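Local structure of cytochrome c, mono-and diheme variant (Methylophaga aminisulfidivorans MP, 7C90) at residues A58-H61 with F62-G66; T140-E143 with I144-M148; T166-Q169 with K170-K174. The protein binds a covalently attached heme c and probably carries electrons, as a cytochrome cL of the bacterial methanol oxidation system. All coordinates share one frame; numbering follows the deposited sequence.

How the interactions relate
Interactions 1 and 2 lie on two helices that pack against each other, 57-65 and 141-153; the centres of the two interactions are about 12 Å apart, and Val59 joins them, its CG2 lying 3.7 Å from Leu145 CD1. Interaction 2 is the more buried and the closer to the heme, and its apolar side chains fill the core while a capping box closes the helix start. Interaction 1 is partly buried, with a polar flank of His61 and Thr65 at a helix C-terminus. Interaction 3, at the surface about 22 and 23 Å from the other two centre to centre, repeats the capping box of interaction 2 with glutamine in place of glutamate, and its short helix is mostly exposed.

Interaction 1: residues A58-H61 with F62-G66; sequences AVEH and FLNTG
His61 and Thr65 meet one turn apart near the C-terminal end of helix 57-65. The histidine CB lies beside the next peptide, 3.2 Å from Phe62 N, and CG is still near that nitrogen. With CG anti to the backbone N (chi1 -173°), the ring leans along the helix toward its end, where Thr65 covers one face. CD2 comes to 3.6 Å from Thr65 OG1, which sits above the plane toward the rim, while ND1 and CE1 face Thr65 CG2, CE1 at 3.8 Å. That methyl forms a CH-pi contact, 4.2 Å from the ring centroid. At the tip, NE2 is hydrogen-bonded to Glu67 OE1 beyond the helix. Thr65 suits the last turn because its hydroxyl reaches back to its own helix: OG1 donates to His61 O over 2.8 Å, from above the carbonyl plane, supplementing a weak bond from Thr65 N, and also accepts from Glu67 N. Replaced by an alanine, His61 would probably leave the Glu67 carboxylate without its imidazole partner and the Thr65 methyl with no ring face to lie over. Gly66 then leaves the helix with positive phi, a conformation glycine tolerates easily. Along another side of the helix, Val59 CG1 packs 4.2 Å from Leu63 CD1. Val59 and Phe62 rest on helix 141-153 through Leu145, and the Phe62 ring also meets Phe121 of helix 117-126.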
# COMPACT_ATOMS: atom_id res chain seq x y z
N ALA A 58 -0.91 33.84 1.55
CA ALA A 58 0.04 32.70 1.49
C ALA A 58 0.01 32.07 0.09
O ALA A 58 1.09 31.82 -0.48
CB ALA A 58 -0.26 31.70 2.56
N VAL A 59 -1.17 31.86 -0.48
CA VAL A 59 -1.26 31.21 -1.82
C VAL A 59 -0.68 32.18 -2.86
O VAL A 59 0.16 31.74 -3.69
CB VAL A 59 -2.69 30.76 -2.13
CG1 VAL A 59 -2.89 30.45 -3.60
CG2 VAL A 59 -3.09 29.57 -1.26
N GLU A 60 -1.06 33.45 -2.84
CA GLU A 60 -0.55 34.41 -3.87
C GLU A 60 0.98 34.49 -3.72
O GLU A 60 1.70 34.40 -4.75
CB GLU A 60 -1.28 35.75 -3.77
CG GLU A 60 -0.77 36.80 -4.76
CD GLU A 60 -1.31 38.21 -4.55
OE1 GLU A 60 -2.52 38.34 -4.24
OE2 GLU A 60 -0.53 39.18 -4.67
N HIS A 61 1.47 34.58 -2.49
CA HIS A 61 2.93 34.64 -2.20
C HIS A 61 3.61 33.38 -2.77
O HIS A 61 4.69 33.50 -3.42
CB HIS A 61 3.20 34.79 -0.70
CG HIS A 61 4.64 35.02 -0.40
ND1 HIS A 61 5.29 36.18 -0.79
CD2 HIS A 61 5.57 34.25 0.20
CE1 HIS A 61 6.54 36.12 -0.40
NE2 HIS A 61 6.74 34.96 0.21
N PHE A 62 2.99 32.22 -2.57
CA PHE A 62 3.59 30.92 -2.94
C PHE A 62 3.67 30.85 -4.46
O PHE A 62 4.75 30.45 -4.96
CB PHE A 62 2.85 29.73 -2.34
CG PHE A 62 3.45 28.42 -2.77
CD1 PHE A 62 4.61 27.96 -2.16
CD2 PHE A 62 2.93 27.70 -3.83
CE1 PHE A 62 5.19 26.76 -2.56
CE2 PHE A 62 3.54 26.52 -4.25
CZ PHE A 62 4.66 26.05 -3.61
N LEU A 63 2.60 31.22 -5.16
CA LEU A 63 2.55 31.10 -6.64
C LEU A 63 3.65 31.98 -7.26
O LEU A 63 4.12 31.61 -8.35
CB LEU A 63 1.16 31.48 -7.18
CG LEU A 63 0.02 30.57 -6.74
CD1 LEU A 63 -1.27 30.94 -7.46
CD2 LEU A 63 0.37 29.12 -6.96
N ASN A 64 4.07 33.04 -6.57
CA ASN A 64 5.06 34.02 -7.08
C ASN A 64 6.49 33.62 -6.72
O ASN A 64 7.38 33.99 -7.48
CB ASN A 64 4.80 35.43 -6.54
CG ASN A 64 3.61 36.09 -7.21
OD1 ASN A 64 3.47 36.05 -8.43
ND2 ASN A 64 2.74 36.70 -6.41
N THR A 65 6.71 32.97 -5.57
CA THR A 65 8.06 32.83 -4.95
C THR A 65 8.41 31.39 -4.60
O THR A 65 9.60 31.14 -4.31
CB THR A 65 8.18 33.65 -3.66
OG1 THR A 65 7.33 33.06 -2.66
CG2 THR A 65 7.82 35.11 -3.88
N GLY A 66 7.43 30.49 -4.53
CA GLY A 66 7.68 29.11 -4.08
C GLY A 66 8.03 29.06 -2.60
O GLY A 66 8.56 28.03 -2.18

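Interaction 2: residues T140-E143 with I144-M148; sequences TKDE and ILHIM
Asp142 O takes two hydrogen bonds from His146, one turn ahead. The backbone N gives the usual helical bond, while ring ND1 donates over 2.7 Å from the opposite face of the carbonyl plane and well above it. Chi1 of -82°, with CG beside the backbone N, turns the imidazole back toward this oxygen, and the bond fixes ND1 as a protonated nitrogen. Asp142 OD1 is hydrogen-bonded to Tyr70 OH and Thr56 OG1; a carboxylate in the first turn is also probably favoured by the helix N-terminus. Thr140 and Glu143 form a capping box at the start of helix 141-153: Glu143 N donates to Thr140 OG1 at 3.0 Å, and Thr140 N to Glu143 OE1 at 2.8 Å, on the anti side of the carboxylate. The amides of Thr140 and Glu143 thus find side-chain acceptors. Thr140 O accepts from Ile144 N at 2.9 Å, Lys141 O from Leu145 N and Glu143 O from Ile147 N. Lys141 NZ is hydrogen-bonded to Leu47 O, and Leu145 O to Asn68 ND2. The branched apolar chains suit the buried sides: Ile144 lies on Phe121, Leu145 on Tyr70, and Ile147 touches the heme c.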
# COMPACT_ATOMS: atom_id res chain seq x y z
N THR A 140 -7.92 22.65 -1.30
CA THR A 140 -7.53 23.97 -1.84
C THR A 140 -6.01 24.13 -1.74
O THR A 140 -5.33 23.41 -0.90
CB THR A 140 -8.23 25.15 -1.15
OG1 THR A 140 -7.65 25.28 0.15
CG2 THR A 140 -9.73 24.99 -1.07
N LYS A 141 -5.47 25.04 -2.53
CA LYS A 141 -4.03 25.40 -2.49
C LYS A 141 -3.68 25.91 -1.08
O LYS A 141 -2.65 25.49 -0.56
CB LYS A 141 -3.72 26.41 -3.58
CG LYS A 141 -3.70 25.80 -4.98
CD LYS A 141 -3.07 26.71 -6.00
CE LYS A 141 -4.06 27.69 -6.58
NZ LYS A 141 -5.06 26.98 -7.42
N ASP A 142 -4.56 26.68 -0.45
CA ASP A 142 -4.31 27.19 0.92
C ASP A 142 -4.24 26.03 1.90
O ASP A 142 -3.39 26.07 2.80
CB ASP A 142 -5.40 28.18 1.36
CG ASP A 142 -4.97 28.97 2.58
OD1 ASP A 142 -4.00 29.75 2.44
OD2 ASP A 142 -5.57 28.77 3.67
N GLU A 143 -5.09 25.01 1.73
CA GLU A 143 -5.10 23.82 2.61
C GLU A 143 -3.81 23.03 2.42
O GLU A 143 -3.23 22.58 3.40
CB GLU A 143 -6.34 22.97 2.35
CG GLU A 143 -7.61 23.60 2.86
CD GLU A 143 -8.86 22.83 2.46
OE1 GLU A 143 -8.93 22.28 1.30
OE2 GLU A 143 -9.77 22.75 3.31
N ILE A 144 -3.34 22.90 1.19
CA ILE A 144 -2.05 22.20 0.91
C ILE A 144 -0.91 22.93 1.64
O ILE A 144 -0.10 22.26 2.29
CB ILE A 144 -1.83 22.06 -0.60
CG1 ILE A 144 -2.84 21.06 -1.19
CG2 ILE A 144 -0.40 21.66 -0.93
CD1 ILE A 144 -2.90 21.09 -2.71
N LEU A 145 -0.87 24.26 1.59
CA LEU A 145 0.22 25.02 2.26
C LEU A 145 0.12 24.84 3.79
O LEU A 145 1.15 24.78 4.44
CB LEU A 145 0.13 26.50 1.87
CG LEU A 145 0.34 26.78 0.39
CD1 LEU A 145 0.09 28.25 0.09
CD2 LEU A 145 1.74 26.39 -0.01
N HIS A 146 -1.07 24.77 4.35
CA HIS A 146 -1.27 24.46 5.80
C HIS A 146 -0.65 23.11 6.12
O HIS A 146 0.14 22.98 7.10
CB HIS A 146 -2.76 24.51 6.13
CG HIS A 146 -3.26 25.89 6.37
ND1 HIS A 146 -3.81 26.66 5.40
CD2 HIS A 146 -3.27 26.63 7.49
CE1 HIS A 146 -4.20 27.81 5.91
NE2 HIS A 146 -3.86 27.83 7.20
N ILE A 147 -0.99 22.10 5.32
CA ILE A 147 -0.48 20.71 5.54
C ILE A 147 1.03 20.75 5.43
O ILE A 147 1.70 20.06 6.20
CB ILE A 147 -1.13 19.72 4.55
CG1 ILE A 147 -2.63 19.56 4.83
CG2 ILE A 147 -0.38 18.39 4.57
CD1 ILE A 147 -3.36 18.67 3.83
N MET A 148 1.54 21.46 4.42
CA MET A 148 3.01 21.56 4.22
C MET A 148 3.68 22.20 5.44
O MET A 148 4.69 21.63 5.92
CB MET A 148 3.34 22.34 2.96
CG MET A 148 3.10 21.51 1.71
SD MET A 148 3.05 22.55 0.23
CE MET A 148 4.63 23.38 0.27

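Interaction 3: residues T166-Q169 with K170-K174; sequences TEEQ and KANFK
A capping box opens the short surface helix 167-171, with Thr166 at the N-cap and Gln169 three residues on, and the turn that follows places Lys170 one turn on from Thr166. Across the contact, Lys170 N donates to Thr166 O at 3.0 Å, nearly straight at the hydrogen (170°), and Ala171 N donates to Glu167 O over the same distance. In the box itself, Thr166 N donates to Gln169 OE1 at 3.0 Å, tilted from the amide carbonyl plane, while the return bond from Gln169 N to Thr166 OG1 is weak. Threonine suits the N-cap because its short hydroxyl can accept a first-turn amide. Glutamine is long enough to turn its carbonyl back onto the threonine N; CG beside its own backbone N (chi1 -68°) and an extended chain beyond bring OE1 there. The neutral amide serves as acceptor through its carbonyl oxygen. Gln169 also rests against Thr72 of a loop.

The lysine runs back along the helix: Lys170 CG passes 3.5 Å from Thr166 O, and the side chain touches Leu165. Glu167 OE1 and Lys170 NZ are 4.5 Å apart, beyond a salt bridge, so any attraction is probably modest. Alanine is small and favours helix, which fits Ala171 in the exposed last turn. The helix then ends: Asn172 leaves helical geometry, and its N makes weak bonds to Glu168 O and Gln169 O. Beyond it, Phe173 turns its ring away from the first turn, onto Ala159 and Leu165, leaving Phe173 CB 3.2 Å from Gln169 O.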
# COMPACT_ATOMS: atom_id res chain seq x y z
N THR A 166 15.91 29.00 5.80
CA THR A 166 16.95 30.05 5.57
C THR A 166 18.18 29.69 6.40
O THR A 166 18.06 28.85 7.33
CB THR A 166 16.42 31.45 5.89
OG1 THR A 166 16.23 31.58 7.30
CG2 THR A 166 15.13 31.76 5.16
N GLU A 167 19.34 30.28 6.06
CA GLU A 167 20.61 30.02 6.78
C GLU A 167 20.38 30.32 8.27
O GLU A 167 20.83 29.53 9.11
CB GLU A 167 21.74 30.86 6.18
CG GLU A 167 21.93 30.65 4.69
CD GLU A 167 22.79 29.46 4.28
OE1 GLU A 167 23.03 28.58 5.15
OE2 GLU A 167 23.25 29.43 3.09
N GLU A 168 19.64 31.39 8.57
CA GLU A 168 19.29 31.85 9.94
C GLU A 168 18.52 30.75 10.68
O GLU A 168 18.86 30.45 11.86
CB GLU A 168 18.43 33.12 9.82
CG GLU A 168 18.62 34.12 10.95
CD GLU A 168 17.95 35.47 10.72
OE1 GLU A 168 18.03 36.33 11.63
OE2 GLU A 168 17.35 35.66 9.64
N GLN A 169 17.49 30.20 10.03
CA GLN A 169 16.61 29.16 10.63
C GLN A 169 17.44 27.90 10.91
O GLN A 169 17.31 27.35 12.01
CB GLN A 169 15.41 28.95 9.70
CG GLN A 169 14.49 30.16 9.66
CD GLN A 169 13.40 30.03 8.62
OE1 GLN A 169 13.56 29.35 7.61
NE2 GLN A 169 12.29 30.68 8.87
N LYS A 170 18.29 27.48 9.97
CA LYS A 170 19.19 26.31 10.13
C LYS A 170 20.05 26.50 11.39
O LYS A 170 20.06 25.60 12.25
CB LYS A 170 20.07 26.12 8.89
CG LYS A 170 19.33 25.59 7.67
CD LYS A 170 20.19 25.39 6.45
CE LYS A 170 19.33 25.21 5.21
NZ LYS A 170 20.10 25.39 3.96
N ALA A 171 20.74 27.64 11.50
CA ALA A 171 21.63 27.96 12.63
C ALA A 171 20.86 27.80 13.95
O ALA A 171 21.50 27.36 14.91
CB ALA A 171 22.22 29.35 12.47
N ASN A 172 19.55 28.10 13.97
CA ASN A 172 18.70 28.11 15.19
C ASN A 172 17.71 26.94 15.26
O ASN A 172 16.74 27.05 16.01
CB ASN A 172 17.92 29.42 15.29
CG ASN A 172 18.85 30.61 15.28
OD1 ASN A 172 18.62 31.59 14.57
ND2 ASN A 172 19.94 30.49 16.03
N PHE A 173 17.95 25.85 14.52
CA PHE A 173 16.99 24.73 14.34
C PHE A 173 17.32 23.58 15.31
O PHE A 173 18.49 23.18 15.39
CB PHE A 173 17.02 24.26 12.87
CG PHE A 173 16.26 22.99 12.62
CD1 PHE A 173 14.88 23.00 12.50
CD2 PHE A 173 16.93 21.77 12.54
CE1 PHE A 173 14.18 21.82 12.29
CE2 PHE A 173 16.23 20.60 12.32
CZ PHE A 173 14.86 20.63 12.20
N LYS A 174 16.31 23.07 16.02
CA LYS A 174 16.41 21.78 16.77
C LYS A 174 15.48 20.74 16.12
O LYS A 174 14.28 20.98 15.98
CB LYS A 174 16.07 21.98 18.25
CG LYS A 174 16.98 21.24 19.22
CD LYS A 174 16.63 19.78 19.45
CE LYS A 174 17.18 19.23 20.76
NZ LYS A 174 18.61 19.56 20.94